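Side-chain contacts in glutamate--cysteine ligase GshA (Methylobacillus flagellatus KT, PDB 3K1T), which is a putative ligase that probably joins glutamate to cysteine to make gamma-glutamylcysteine, the first step of glutathione synthesis: residues P5-T9 and A10-P14; S35-E39 and Y40-F44; I226-P230 and W231-P235. One frame throughout, in Å; residues are numbered along the deposited sequence.

Contact 1 of 3, residues P5-T9 and A10-P14; sequences PHLTT and ALTGP
The hydroxyl of Thr9 reaches forward along the chain: OG1 accepts the N-H of Leu11, with Leu11 N 3.0 Å from Thr9 OG1 and an N-H...O angle of 150°. The torsion that allows this sets OG1 opposite the backbone N of Thr9 (chi1 176°) and puts CG2 between N and the carbonyl carbon. The hydroxyl also gives its own proton to a water, which donates to Leu11 O at 2.7 Å, so OG1 is gripped from two sources and tied to the Leu11 backbone once directly and once through the water. On Thr12 it is the methyl that turns to the preceding residues: CG2 lies 3.6 Å from Thr9 O and 3.8 Å from Leu7 CD1, the Leu7 and Thr12 side chains crossing obliquely. A valine at Thr9 would probably leave the Leu11 N-H without its acceptor and the water with one hold fewer. Leu7, at the end of the short strand 6-7, and Thr9 rest on Phe334, just before strand 335-337. The geometry at Thr9 is an ST turn; an inverse gamma turn centred on Leu11, with a weak Thr12 N to Ala10 O bond, overlaps it and delivers the chain into helix 13-23.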
loop_
_atom_site.group_PDB
_atom_site.type_symbol
_atom_site.label_atom_id
_atom_site.label_comp_id
_atom_site.label_asym_id
_atom_site.label_seq_id
_atom_site.Cartn_x
_atom_site.Cartn_y
_atom_site.Cartn_z
ATOM N N PRO A 5 -10.110 -9.305 22.374
ATOM C CA PRO A 5 -9.711 -8.958 23.743
ATOM C C PRO A 5 -10.381 -7.678 24.211
ATOM O O PRO A 5 -10.586 -6.772 23.408
ATOM C CB PRO A 5 -8.188 -8.773 23.635
ATOM C CG PRO A 5 -7.808 -9.675 22.456
ATOM C CD PRO A 5 -8.935 -9.405 21.480
ATOM N N HIS A 6 -10.676 -7.609 25.506
ATOM C CA HIS A 6 -11.144 -6.384 26.159
ATOM C C HIS A 6 -10.319 -6.110 27.401
ATOM O O HIS A 6 -9.864 -7.045 28.084
ATOM C CB HIS A 6 -12.636 -6.525 26.545
ATOM C CG HIS A 6 -13.531 -6.675 25.354
ATOM N ND1 HIS A 6 -13.794 -5.633 24.495
ATOM C CD2 HIS A 6 -14.108 -7.773 24.807
ATOM C CE1 HIS A 6 -14.538 -6.073 23.494
ATOM N NE2 HIS A 6 -14.758 -7.367 23.671
ATOM N N LEU A 7 -10.142 -4.834 27.718
ATOM C CA LEU A 7 -9.514 -4.447 28.972
ATOM C C LEU A 7 -10.321 -4.865 30.195
ATOM O O LEU A 7 -11.549 -4.726 30.230
ATOM C CB LEU A 7 -9.294 -2.919 29.008
ATOM C CG LEU A 7 -8.261 -2.311 28.084
ATOM C CD1 LEU A 7 -8.381 -0.766 28.068
ATOM C CD2 LEU A 7 -6.848 -2.727 28.508
ATOM N N THR A 8 -9.633 -5.308 31.233
ATOM C CA THR A 8 -10.289 -5.702 32.475
ATOM C C THR A 8 -10.022 -4.655 33.554
ATOM O O THR A 8 -10.019 -4.945 34.754
ATOM C CB THR A 8 -9.758 -7.097 32.947
ATOM O OG1 THR A 8 -8.340 -7.033 33.109
ATOM C CG2 THR A 8 -10.100 -8.173 31.957
ATOM N N THR A 9 -9.726 -3.438 33.134
ATOM C CA THR A 9 -9.504 -2.364 34.078
ATOM C C THR A 9 -10.412 -1.204 33.690
ATOM O O THR A 9 -10.634 -0.962 32.510
ATOM C CB THR A 9 -8.028 -1.876 34.065
ATOM O OG1 THR A 9 -7.929 -0.768 34.950
ATOM C CG2 THR A 9 -7.586 -1.382 32.658
ATOM N N ALA A 10 -10.909 -0.501 34.696
ATOM C CA ALA A 10 -11.685 0.743 34.503
ATOM C C ALA A 10 -10.774 1.968 34.538
ATOM O O ALA A 10 -11.177 3.046 34.164
ATOM C CB ALA A 10 -12.780 0.862 35.580
ATOM N N LEU A 11 -9.519 1.802 34.940
ATOM C CA LEU A 11 -8.588 2.919 34.973
ATOM C C LEU A 11 -7.929 3.059 33.595
ATOM O O LEU A 11 -6.888 2.460 33.309
ATOM C CB LEU A 11 -7.579 2.741 36.101
ATOM C CG LEU A 11 -6.869 4.044 36.494
ATOM C CD1 LEU A 11 -6.152 3.874 37.823
ATOM C CD2 LEU A 11 -5.910 4.524 35.422
ATOM N N THR A 12 -8.591 3.825 32.735
ATOM C CA THR A 12 -8.202 4.038 31.341
ATOM C C THR A 12 -8.041 5.511 30.978
ATOM O O THR A 12 -7.833 5.841 29.804
ATOM C CB THR A 12 -9.231 3.383 30.376
ATOM O OG1 THR A 12 -10.519 3.970 30.594
ATOM C CG2 THR A 12 -9.332 1.840 30.607
ATOM N N GLY A 13 -8.153 6.404 31.960
ATOM C CA GLY A 13 -8.077 7.861 31.693
ATOM C C GLY A 13 -6.876 8.254 30.837
ATOM O O GLY A 13 -7.009 9.003 29.856
ATOM N N PRO A 14 -5.663 7.769 31.204
ATOM C CA PRO A 14 -4.505 8.165 30.389
ATOM C C PRO A 14 -4.523 7.642 28.950
ATOM O O PRO A 14 -4.129 8.359 28.034
ATOM C CB PRO A 14 -3.305 7.643 31.176
ATOM C CG PRO A 14 -3.824 7.599 32.622
ATOM C CD PRO A 14 -5.264 7.152 32.476
HETATM O O HOH W 1 -5.256 0.571 34.376
#

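Contact 2 of 3, residues S35-E39 and Y40-F44; sequences SQWQE and YGAPF. With GOL (glycerol), chain L.
Tyr40 N and Gly41 N close the last turn of helix 26-40, bonding to Gln36 O and Trp37 O at 2.9 Å each, before Gly41 takes a positive phi and breaks the helical path. Among the side chains, Glu39 and Tyr40 carry most of the contact. Glu39 CG sits opposite its backbone N (chi1 174°) and the chain stays extended beyond it, which lays the whole side chain along the tyrosine. CG comes over the face of the ring, 3.6 Å from the Tyr40 centroid, as a CH-pi contact, and the carboxylate that follows stacks on the ring with the two planes only 5° apart. Gln36 runs alongside Tyr40 as well, more loosely, with Gln36 OE1 4.2 Å from Tyr40 CE2 and its amide inclined by 37° to the ring. Tyr40 OH is hydrogen-bonded to a glycerol.

Trp37 leaves another side of the helix and stacks on His351. Gly41 and Ala42 were modelled in two conformers; in the one described here, the CE3 edge of Trp37 meets Gly41 O at 3.2 Å, near the plane of the indole, and Ala42 CB packs obliquely on the same ring, 4.1 Å from Trp37 CE3. Another glycerol, probably from the crystallisation liquor, fits against the backbone here: its C1 lies 3.2 Å from Gly41 N, and its O1 is placed to reach Trp37 O or Gln38 O. A glycine of positive phi just past the last turn is a common way to end an alpha helix, and here it sends the chain on toward strand 45-52.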
loop_
_atom_site.group_PDB
_atom_site.type_symbol
_atom_site.label_atom_id
_atom_site.label_comp_id
_atom_site.label_asym_id
_atom_site.label_seq_id
_atom_site.Cartn_x
_atom_site.Cartn_y
_atom_site.Cartn_z
ATOM N N SER A 35 7.981 13.676 7.420
ATOM C CA SER A 35 9.252 14.373 7.561
ATOM C C SER A 35 10.339 13.441 8.122
ATOM O O SER A 35 11.479 13.483 7.655
ATOM C CB SER A 35 9.135 15.608 8.456
ATOM O OG SER A 35 8.207 16.477 7.869
ATOM N N GLN A 36 9.984 12.602 9.103
ATOM C CA GLN A 36 10.971 11.683 9.689
ATOM C C GLN A 36 11.487 10.645 8.700
ATOM O O GLN A 36 12.707 10.396 8.615
ATOM C CB GLN A 36 10.449 11.002 10.968
ATOM C CG GLN A 36 9.919 11.991 12.032
ATOM C CD GLN A 36 10.893 13.071 12.358
ATOM O OE1 GLN A 36 12.023 12.790 12.719
ATOM N NE2 GLN A 36 10.469 14.322 12.207
ATOM N N TRP A 37 10.586 10.049 7.929
ATOM C CA TRP A 37 10.982 9.010 6.977
ATOM C C TRP A 37 11.837 9.606 5.839
ATOM O O TRP A 37 12.724 8.910 5.342
ATOM C CB TRP A 37 9.786 8.258 6.378
ATOM C CG TRP A 37 8.790 7.719 7.403
ATOM C CD1 TRP A 37 7.442 7.929 7.423
ATOM C CD2 TRP A 37 9.080 6.887 8.517
ATOM N NE1 TRP A 37 6.894 7.315 8.508
ATOM C CE2 TRP A 37 7.869 6.669 9.201
ATOM C CE3 TRP A 37 10.252 6.354 9.042
ATOM C CZ2 TRP A 37 7.793 5.908 10.355
ATOM C CZ3 TRP A 37 10.165 5.547 10.185
ATOM C CH2 TRP A 37 8.947 5.364 10.830
ATOM N N GLN A 38 11.621 10.875 5.472
ATOM C CA GLN A 38 12.463 11.531 4.456
ATOM C C GLN A 38 13.904 11.631 4.934
ATOM O O GLN A 38 14.841 11.513 4.139
ATOM C CB GLN A 38 11.981 12.953 4.112
ATOM C CG GLN A 38 10.661 13.016 3.371
ATOM C CD GLN A 38 10.173 14.446 3.085
ATOM O OE1 GLN A 38 9.028 14.824 3.424
ATOM N NE2 GLN A 38 11.018 15.229 2.418
ATOM N N GLU A 39 14.087 11.866 6.229
ATOM C CA GLU A 39 15.415 11.938 6.814
ATOM C C GLU A 39 16.055 10.571 7.073
ATOM O O GLU A 39 17.249 10.402 6.806
ATOM C CB GLU A 39 15.360 12.747 8.108
ATOM C CG GLU A 39 16.670 12.746 8.863
ATOM C CD GLU A 39 16.796 13.848 9.903
ATOM O OE1 GLU A 39 15.797 14.541 10.210
ATOM O OE2 GLU A 39 17.934 14.013 10.423
ATOM N N TYR A 40 15.281 9.594 7.568
ATOM C CA TYR A 40 15.838 8.334 8.059
ATOM C C TYR A 40 15.616 7.003 7.305
ATOM O O TYR A 40 16.368 6.056 7.513
ATOM C CB TYR A 40 15.431 8.146 9.517
ATOM C CG TYR A 40 16.011 9.183 10.445
ATOM C CD1 TYR A 40 17.379 9.183 10.775
ATOM C CD2 TYR A 40 15.208 10.165 10.996
ATOM C CE1 TYR A 40 17.901 10.123 11.649
ATOM C CE2 TYR A 40 15.720 11.107 11.836
ATOM C CZ TYR A 40 17.063 11.078 12.167
ATOM O OH TYR A 40 17.501 12.047 13.024
ATOM N N GLY A 41 14.644 7.003 6.412
ATOM C CA GLY A 41 14.181 5.794 5.757
ATOM C C GLY A 41 13.461 5.024 6.837
ATOM O O GLY A 41 13.155 5.594 7.900
ATOM N N ALA A 42 13.236 3.746 6.537
ATOM C CA ALA A 42 12.621 2.767 7.415
ATOM C C ALA A 42 13.185 1.394 7.018
ATOM O O ALA A 42 13.620 1.177 5.864
ATOM C CB ALA A 42 11.068 2.754 7.276
ATOM N N PRO A 43 13.156 0.436 7.950
ATOM C CA PRO A 43 13.616 -0.907 7.618
ATOM C C PRO A 43 12.683 -1.561 6.590
ATOM O O PRO A 43 11.536 -1.124 6.412
ATOM C CB PRO A 43 13.482 -1.693 8.954
ATOM C CG PRO A 43 13.245 -0.689 9.977
ATOM C CD PRO A 43 12.668 0.509 9.338
ATOM N N PHE A 44 13.157 -2.649 5.983
ATOM C CA PHE A 44 12.362 -3.434 5.033
ATOM C C PHE A 44 11.078 -3.947 5.713
ATOM O O PHE A 44 9.980 -3.876 5.147
ATOM C CB PHE A 44 13.217 -4.621 4.483
ATOM C CG PHE A 44 12.552 -5.379 3.379
ATOM C CD1 PHE A 44 12.734 -4.997 2.057
ATOM C CD2 PHE A 44 11.740 -6.474 3.653
ATOM C CE1 PHE A 44 12.095 -5.645 1.027
ATOM C CE2 PHE A 44 11.104 -7.151 2.620
ATOM C CZ PHE A 44 11.280 -6.731 1.299
HETATM C C1 GOL L . 15.345 8.109 3.531
HETATM O O1 GOL L . 14.395 8.712 2.688
HETATM C C2 GOL L . 16.747 8.094 2.928
HETATM O O2 GOL L . 17.395 9.324 3.209
HETATM C C3 GOL L . 17.543 6.896 3.469
HETATM O O3 GOL L . 18.073 7.132 4.762
#

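Contact 3 of 3, residues I226-P230 and W231-P235; sequences IDIDP and WLLNP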
loop_
_atom_site.group_PDB
_atom_site.type_symbol
_atom_site.label_atom_id
_atom_site.label_comp_id
_atom_site.label_asym_id
_atom_site.label_seq_id
_atom_site.Cartn_x
_atom_site.Cartn_y
_atom_site.Cartn_z
ATOM N N ILE A 226 2.147 16.659 20.307
ATOM C CA ILE A 226 0.727 16.394 20.563
ATOM C C ILE A 226 0.318 16.807 21.996
ATOM O O ILE A 226 -0.818 16.633 22.360
ATOM C CB ILE A 226 0.317 14.914 20.287
ATOM C CG1 ILE A 226 1.011 13.943 21.259
ATOM C CG2 ILE A 226 0.639 14.515 18.812
ATOM C CD1 ILE A 226 0.424 12.533 21.325
ATOM N N ASP A 227 1.241 17.370 22.765
ATOM C CA ASP A 227 1.030 17.798 24.153
ATOM C C ASP A 227 0.548 16.680 25.089
ATOM O O ASP A 227 -0.545 16.756 25.673
ATOM C CB ASP A 227 0.072 19.000 24.223
ATOM C CG ASP A 227 0.063 19.659 25.612
ATOM O OD1 ASP A 227 1.092 19.625 26.315
ATOM O OD2 ASP A 227 -0.967 20.250 25.979
ATOM N N ILE A 228 1.370 15.644 25.238
ATOM C CA ILE A 228 1.071 14.509 26.119
ATOM C C ILE A 228 2.262 14.302 27.080
ATOM O O ILE A 228 3.404 14.647 26.738
ATOM C CB ILE A 228 0.770 13.245 25.287
ATOM C CG1 ILE A 228 0.092 12.133 26.098
ATOM C CG2 ILE A 228 2.082 12.644 24.700
ATOM C CD1 ILE A 228 -1.400 12.249 26.253
ATOM N N ASP A 229 1.990 13.778 28.288
ATOM C CA ASP A 229 3.032 13.335 29.218
ATOM C C ASP A 229 3.837 12.211 28.508
ATOM O O ASP A 229 3.259 11.198 28.182
ATOM C CB ASP A 229 2.357 12.780 30.503
ATOM C CG ASP A 229 3.347 12.294 31.552
ATOM O OD1 ASP A 229 4.560 12.264 31.282
ATOM O OD2 ASP A 229 2.914 11.927 32.680
ATOM N N PRO A 230 5.146 12.394 28.256
ATOM C CA PRO A 230 5.911 11.345 27.571
ATOM C C PRO A 230 5.903 10.000 28.270
ATOM O O PRO A 230 6.105 8.982 27.606
ATOM C CB PRO A 230 7.334 11.918 27.520
ATOM C CG PRO A 230 7.375 12.944 28.584
ATOM C CD PRO A 230 6.016 13.536 28.612
ATOM N N TRP A 231 5.688 9.998 29.595
ATOM C CA TRP A 231 5.638 8.763 30.382
ATOM C C TRP A 231 4.495 7.847 29.937
ATOM O O TRP A 231 4.600 6.629 30.052
ATOM C CB TRP A 231 5.569 9.052 31.895
ATOM C CG TRP A 231 5.600 7.792 32.734
ATOM C CD1 TRP A 231 6.708 7.066 33.063
ATOM C CD2 TRP A 231 4.492 7.110 33.326
ATOM N NE1 TRP A 231 6.371 5.992 33.826
ATOM C CE2 TRP A 231 5.010 5.974 33.996
ATOM C CE3 TRP A 231 3.106 7.328 33.338
ATOM C CZ2 TRP A 231 4.204 5.057 34.660
ATOM C CZ3 TRP A 231 2.294 6.413 33.993
ATOM C CH2 TRP A 231 2.835 5.307 34.667
ATOM N N LEU A 232 3.442 8.414 29.345
ATOM C CA LEU A 232 2.321 7.588 28.864
ATOM C C LEU A 232 2.723 6.674 27.684
ATOM O O LEU A 232 2.012 5.713 27.392
ATOM C CB LEU A 232 1.127 8.459 28.491
ATOM C CG LEU A 232 0.510 9.243 29.668
ATOM C CD1 LEU A 232 -0.766 10.034 29.156
ATOM C CD2 LEU A 232 0.239 8.400 30.912
ATOM N N LEU A 233 3.843 6.988 27.030
ATOM C CA LEU A 233 4.320 6.268 25.861
ATOM C C LEU A 233 5.648 5.533 26.097
ATOM O O LEU A 233 6.128 4.843 25.213
ATOM C CB LEU A 233 4.566 7.273 24.735
ATOM C CG LEU A 233 3.402 8.041 24.139
ATOM C CD1 LEU A 233 3.907 9.167 23.235
ATOM C CD2 LEU A 233 2.523 7.045 23.376
ATOM N N ASN A 234 6.289 5.725 27.250
ATOM C CA ASN A 234 7.695 5.359 27.384
ATOM C C ASN A 234 8.043 4.830 28.780
ATOM O O ASN A 234 7.922 5.557 29.751
ATOM C CB ASN A 234 8.545 6.592 27.053
ATOM C CG ASN A 234 10.026 6.263 26.867
ATOM O OD1 ASN A 234 10.431 5.087 26.859
ATOM N ND2 ASN A 234 10.827 7.293 26.738
ATOM N N PRO A 235 8.510 3.572 28.880
ATOM C CA PRO A 235 8.929 3.118 30.226
ATOM C C PRO A 235 10.239 3.787 30.666
ATOM O O PRO A 235 11.137 3.999 29.833
ATOM C CB PRO A 235 9.149 1.599 30.040
ATOM C CG PRO A 235 8.532 1.254 28.698
ATOM C CD PRO A 235 8.686 2.514 27.874
#
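Asp229 reaches forward to Trp231, and its side chain is worth following outward. CB lies against Leu232, 4.1 Å from Leu232 CG. CG is opposite the backbone N (chi1 -180°), which swings the carboxylate alongside the Trp231 side chain, the carboxylate and indole planes 37° apart. OD1 then accepts the N-H of Trp231, with Trp231 N 3.0 Å from Asp229 OD1; the donor arrives from above the carboxylate, 58° out of its plane. The same oxygen touches Trp231 CB at 3.4 Å. OD2, the other branch, turns to helix 251-272, where it forms a salt bridge with Lys268 and a hydrogen bond with Tyr272 OH. Both carboxylate oxygens are thus held, and the group has little freedom to rotate.

The OD1 bond makes an Asx turn, and the backbone builds a short 3-10 turn upon it. Leu232 N bonds to Asp229 O at 3.0 Å and Leu233 N to Pro230 O at 3.1 Å, both donors standing well above the carbonyl planes. This curl brings two leucines back to Ile228. Ile228 CD1 meets Leu232 CD1 at 3.7 Å, while the CG2 branch faces Leu233 CD1 at 4.2 Å, each leucine crossing the isoleucine at about a right angle.

Just upstream, a Schellman motif with Asp227 at positive phi ends helix 210-226, and Pro230 folds back onto Val219 and Ala223 of that helix. Leu232 and Leu233 pack on Pro14 and Leu18 of helix 13-23, respectively. Trp231, its NE1 hydrogen-bonded to Glu329 OE1 and its ring in a cation-pi contact with Lys56, lies against helix 251-272, as the chain runs on to strand 237-241.

In the fold
Contacts 1 and 3 meet directly: Pro14 CB, where helix 13-23 begins, packs 3.6 Å from Leu232 CD2, although their centres are 18 Å apart. Contact 2 stands away from both, its nearest atoms about 21 Å from contact 1 and about 12 Å from contact 3. The chain still joins them in order, since contact 1 leads into helix 13-23, helix 26-40 comes next and ends in contact 2, and contact 3 follows much later, after helix 210-226. Glycerol is bound at contact 2, and a different glycerol lies about 4 Å from the Pro230 side chain in contact 3; such molecules often mark pockets, but neither position identifies an active site.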